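Local coordinates for protein farnesyl pyrophosphate synthase (Pseudomonas aeruginosa, PDB 3ZOU) that probably condenses geranyl diphosphate with isopentenyl diphosphate to make farnesyl diphosphate, as a magnesium-dependent prenyltransferase, at residues 4-7 with 8-11; 209-212 with 213-217. All blocks are in the same frame, centred on the assembly; numbering follows the deposited sequence.

Contact 1: residues 4-7 with 8-11; sequences AAYQ and ARCQ. With 6H6 (3-(2-oxo-1,3-benzoxazol-3(2H)-yl)propanoic acid), chain G.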
# COMPACT_ATOMS: atom_id res chain seq x y z
N ALA A 4 11.32 -18.89 -23.08
CA ALA A 4 9.92 -18.74 -23.41
C ALA A 4 9.10 -19.76 -22.61
O ALA A 4 8.10 -19.37 -22.08
CB ALA A 4 9.67 -18.91 -24.90
N ALA A 5 9.54 -21.01 -22.52
CA ALA A 5 8.90 -22.05 -21.71
C ALA A 5 8.92 -21.72 -20.22
O ALA A 5 7.94 -21.92 -19.50
CB ALA A 5 9.55 -23.40 -21.94
N TYR A 6 10.03 -21.14 -19.76
CA TYR A 6 10.15 -20.82 -18.36
C TYR A 6 9.15 -19.66 -18.08
O TYR A 6 8.45 -19.67 -17.05
CB TYR A 6 11.59 -20.40 -18.00
CG TYR A 6 11.83 -20.27 -16.52
CD1 TYR A 6 12.16 -21.35 -15.74
CD2 TYR A 6 11.69 -19.04 -15.87
CE1 TYR A 6 12.35 -21.29 -14.36
CE2 TYR A 6 11.86 -18.96 -14.51
CZ TYR A 6 12.20 -20.03 -13.74
OH TYR A 6 12.35 -19.96 -12.41
N GLN A 7 9.12 -18.69 -18.96
CA GLN A 7 8.20 -17.55 -18.83
C GLN A 7 6.72 -18.02 -18.82
O GLN A 7 5.92 -17.63 -17.95
CB GLN A 7 8.44 -16.53 -19.91
CG GLN A 7 7.52 -15.36 -19.92
CD GLN A 7 6.15 -15.59 -20.53
OE1 GLN A 7 6.00 -16.35 -21.50
NE2 GLN A 7 5.12 -14.89 -20.01
N ALA A 8 6.39 -18.93 -19.72
CA ALA A 8 5.02 -19.47 -19.74
C ALA A 8 4.65 -20.20 -18.47
O ALA A 8 3.53 -20.06 -17.99
CB ALA A 8 4.80 -20.33 -20.97
N ARG A 9 5.56 -21.00 -17.91
CA ARG A 9 5.32 -21.72 -16.66
C ARG A 9 5.13 -20.75 -15.46
O ARG A 9 4.21 -20.93 -14.62
CB ARG A 9 6.46 -22.68 -16.31
CG ARG A 9 6.44 -23.99 -17.07
CD ARG A 9 7.20 -25.11 -16.31
NE ARG A 9 8.43 -24.67 -15.60
CZ ARG A 9 9.70 -24.89 -16.00
NH1 ARG A 9 10.00 -25.54 -17.13
NH2 ARG A 9 10.70 -24.44 -15.23
N CYS A 10 5.98 -19.73 -15.39
CA CYS A 10 5.82 -18.77 -14.30
C CYS A 10 4.52 -18.01 -14.46
O CYS A 10 3.84 -17.72 -13.43
CB CYS A 10 6.99 -17.81 -14.30
SG CYS A 10 8.56 -18.55 -13.82
N GLN A 11 4.17 -17.64 -15.70
CA GLN A 11 2.93 -16.90 -15.98
C GLN A 11 1.73 -17.74 -15.53
O GLN A 11 0.86 -17.27 -14.80
CB GLN A 11 2.84 -16.56 -17.49
CG GLN A 11 1.65 -15.74 -17.89
CD GLN A 11 1.70 -15.56 -19.40
OE1 GLN A 11 1.67 -16.56 -20.12
NE2 GLN A 11 1.84 -14.36 -19.89
O 6H6 G . 6.00 -13.91 -26.58
N1 6H6 G . 9.24 -14.07 -23.96
O1 6H6 G . 10.30 -15.91 -24.83
C2 6H6 G . 10.13 -15.06 -23.94
O2 6H6 G . 10.81 -15.00 -22.77
C3 6H6 G . 10.36 -13.94 -22.08
C4 6H6 G . 10.75 -13.45 -20.85
C5 6H6 G . 10.07 -12.33 -20.39
C6 6H6 G . 9.06 -11.74 -21.15
C7 6H6 G . 8.65 -12.23 -22.37
C8 6H6 G . 9.34 -13.34 -22.84
C9 6H6 G . 8.28 -13.84 -25.03
C10 6H6 G . 7.14 -14.83 -24.71
C11 6H6 G . 5.87 -14.56 -25.51
OXT 6H6 G . 4.81 -15.04 -25.07
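On helix 3-19, one face of which borders the pocket of the bound benzoxazolone fragment, Tyr6 and Cys10 meet one turn apart in a sulfur-aromatic contact. Cys10 SG approaches the ring obliquely, 3.4 Å from Tyr6 CE2 and 4.0 Å from the ring centroid. On the other flank of the ring outline, Arg9 NH2 comes obliquely to 3.5 Å from Tyr6 CD1, the guanidinium plane steeply inclined to the ring at 77°. With CG anti to the backbone N (chi1 -171°), Tyr6 packs this N-terminal helix on helix 47-58 of the polyprenyl synthetase fold: its OH is hydrogen-bonded to Glu57, its ring lies on Tyr53 and Ala54, and Cys10 also touches Tyr53. The backbone is regular alpha-helix, with i to i+4 bonds such as Gln11 N to Gln7 O at 2.9 Å. On the pocket side, Ala4 CB lies 3.1 Å from O1 of the fragment, while Gln7 CB and CG border C3 of its fused ring system. A bend at chi2 (-80°) turns the Gln7 amide along the helix toward Gln11. The NE2 atoms of Gln7 and Gln11, both donors, stand 3.3 Å apart, their amide planes nearly perpendicular. Each donates to a backbone carbonyl outside the helix, Gln7 to Lys45 O and Gln11 to Gly44 O.

Contact 2: residues 209-212 with 213-217; sequences ERYA and EAIGL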
# COMPACT_ATOMS: atom_id res chain seq x y z
N GLU A 209 21.39 -8.58 -6.51
CA GLU A 209 21.11 -7.14 -6.71
C GLU A 209 21.85 -6.50 -7.89
O GLU A 209 21.24 -5.78 -8.69
CB GLU A 209 21.34 -6.38 -5.40
CG GLU A 209 21.10 -4.90 -5.57
CD GLU A 209 21.36 -4.16 -4.26
OE1 GLU A 209 20.48 -4.21 -3.37
OE2 GLU A 209 22.45 -3.60 -4.12
N ARG A 210 23.12 -6.87 -8.08
CA ARG A 210 23.87 -6.42 -9.23
C ARG A 210 23.22 -6.91 -10.54
O ARG A 210 23.15 -6.15 -11.54
CB ARG A 210 25.33 -6.85 -9.13
CG ARG A 210 26.08 -6.09 -8.08
CD ARG A 210 27.60 -6.28 -8.33
NE ARG A 210 28.03 -7.62 -8.12
CZ ARG A 210 28.20 -8.20 -6.93
NH1 ARG A 210 27.98 -7.56 -5.77
NH2 ARG A 210 28.60 -9.45 -6.86
N TYR A 211 22.84 -8.18 -10.53
CA TYR A 211 22.13 -8.75 -11.67
C TYR A 211 20.94 -7.90 -12.02
O TYR A 211 20.66 -7.60 -13.17
CB TYR A 211 21.81 -10.24 -11.37
CG TYR A 211 20.81 -10.85 -12.35
CD1 TYR A 211 19.46 -10.71 -12.18
CD2 TYR A 211 21.25 -11.44 -13.50
CE1 TYR A 211 18.54 -11.19 -13.07
CE2 TYR A 211 20.34 -11.93 -14.44
CZ TYR A 211 18.98 -11.83 -14.22
OH TYR A 211 18.08 -12.27 -15.15
N ALA A 212 20.11 -7.67 -11.00
CA ALA A 212 18.82 -7.00 -11.19
C ALA A 212 18.98 -5.57 -11.68
O ALA A 212 18.26 -5.11 -12.52
CB ALA A 212 18.08 -7.05 -9.85
N GLU A 213 19.98 -4.86 -11.14
CA GLU A 213 20.30 -3.54 -11.62
C GLU A 213 20.62 -3.51 -13.09
O GLU A 213 20.13 -2.69 -13.85
CB GLU A 213 21.48 -2.96 -10.81
CG GLU A 213 21.20 -2.69 -9.36
CD GLU A 213 22.42 -2.40 -8.47
OE1 GLU A 213 23.56 -2.79 -8.81
OE2 GLU A 213 22.22 -1.82 -7.38
N ALA A 214 21.45 -4.46 -13.47
CA ALA A 214 21.87 -4.56 -14.86
C ALA A 214 20.75 -4.90 -15.81
O ALA A 214 20.59 -4.26 -16.87
CB ALA A 214 23.07 -5.51 -14.96
N ILE A 215 19.94 -5.92 -15.52
CA ILE A 215 18.88 -6.23 -16.43
C ILE A 215 17.80 -5.18 -16.50
O ILE A 215 17.18 -5.00 -17.53
CB ILE A 215 18.23 -7.60 -16.21
CG1 ILE A 215 17.62 -7.75 -14.81
CG2 ILE A 215 19.23 -8.69 -16.39
CD1 ILE A 215 16.51 -8.74 -14.76
N GLY A 216 17.57 -4.52 -15.34
CA GLY A 216 16.56 -3.42 -15.36
C GLY A 216 16.91 -2.33 -16.34
O GLY A 216 16.10 -1.90 -17.12
N LEU A 217 18.18 -1.95 -16.38
CA LEU A 217 18.62 -0.98 -17.33
C LEU A 217 18.68 -1.54 -18.74
O LEU A 217 18.31 -0.90 -19.72
CB LEU A 217 19.98 -0.39 -16.94
CG LEU A 217 20.05 0.63 -15.83
CD1 LEU A 217 21.49 1.21 -15.96
CD2 LEU A 217 19.04 1.75 -16.03
O HOH W 1 24.53 -3.26 -6.15
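Residues 209-212 and 213-217 are consecutive turns of helix 202-227, and four i to i+4 backbone bonds tie them, from Glu213 N to Glu209 O at 2.9 Å through Gly216 N to Ala212 O at 3.0 Å. On the inward side of the helix, Ile215 lies against the Tyr211 ring with two separate branches. Its CG2 methyl sits over one ring face in a CH-pi contact, 4.1 Å from the centroid and offset toward the rim, whereas CD1 approaches Tyr211 CE1 at 3.6 Å. The first torsion of Ile215 (chi1 60°) places CG1 between the backbone N and the carbonyl carbon, which brings CG1 against Tyr211 O at 3.5 Å. This pair faces the interior of the mainly helical prenyltransferase fold: Ala270 and Leu51 touch both residues, Leu287 packs on Tyr211, and Ala288 and Ile291 pack on Ile215. The phenol oxygen is hydrogen-bonded to Leu284 O, which fixes the far end of the side chain.

Another face of the helix carries Glu209 and Glu213. Their chains converge until Glu209 OE2 and Glu213 OE2 are 3.7 Å apart, the carboxylate planes inclined at 32°. A water lies 2.9 Å from both Glu209 OE2 and Glu213 OE1, placed to donate to either; with other acceptors nearby it need not serve both at once. Glu209 OE1 has a weak, long ion pair with Arg191. Two carboxylates held this close probably raise each other's proton affinity, an effect that the water and the weakly paired Arg191 may partly offset.

Each contact joins successive turns of one helix, contact 1 on 3-19 and contact 2 on 202-227; their centres are 20 Å apart and their nearest atoms about 9 Å, without touching. Helix 47-58 connects them, meeting contact 1 through Tyr53, Ala54 and the pocket residue Leu50, on which Gln7 packs, and contact 2 through the adjoining Leu51. The fragment pocket gives a second connection. Contact 1 borders it directly, whereas the Ile215 side chain stays about 9 Å from the fragment and Tyr211 packs on Leu287, itself a pocket residue. Geranyl diphosphate occupies a separate site with the magnesium ligands Asp84 and Asp90, and Gly216 of contact 2 lies about 11 Å from geranyl diphosphate.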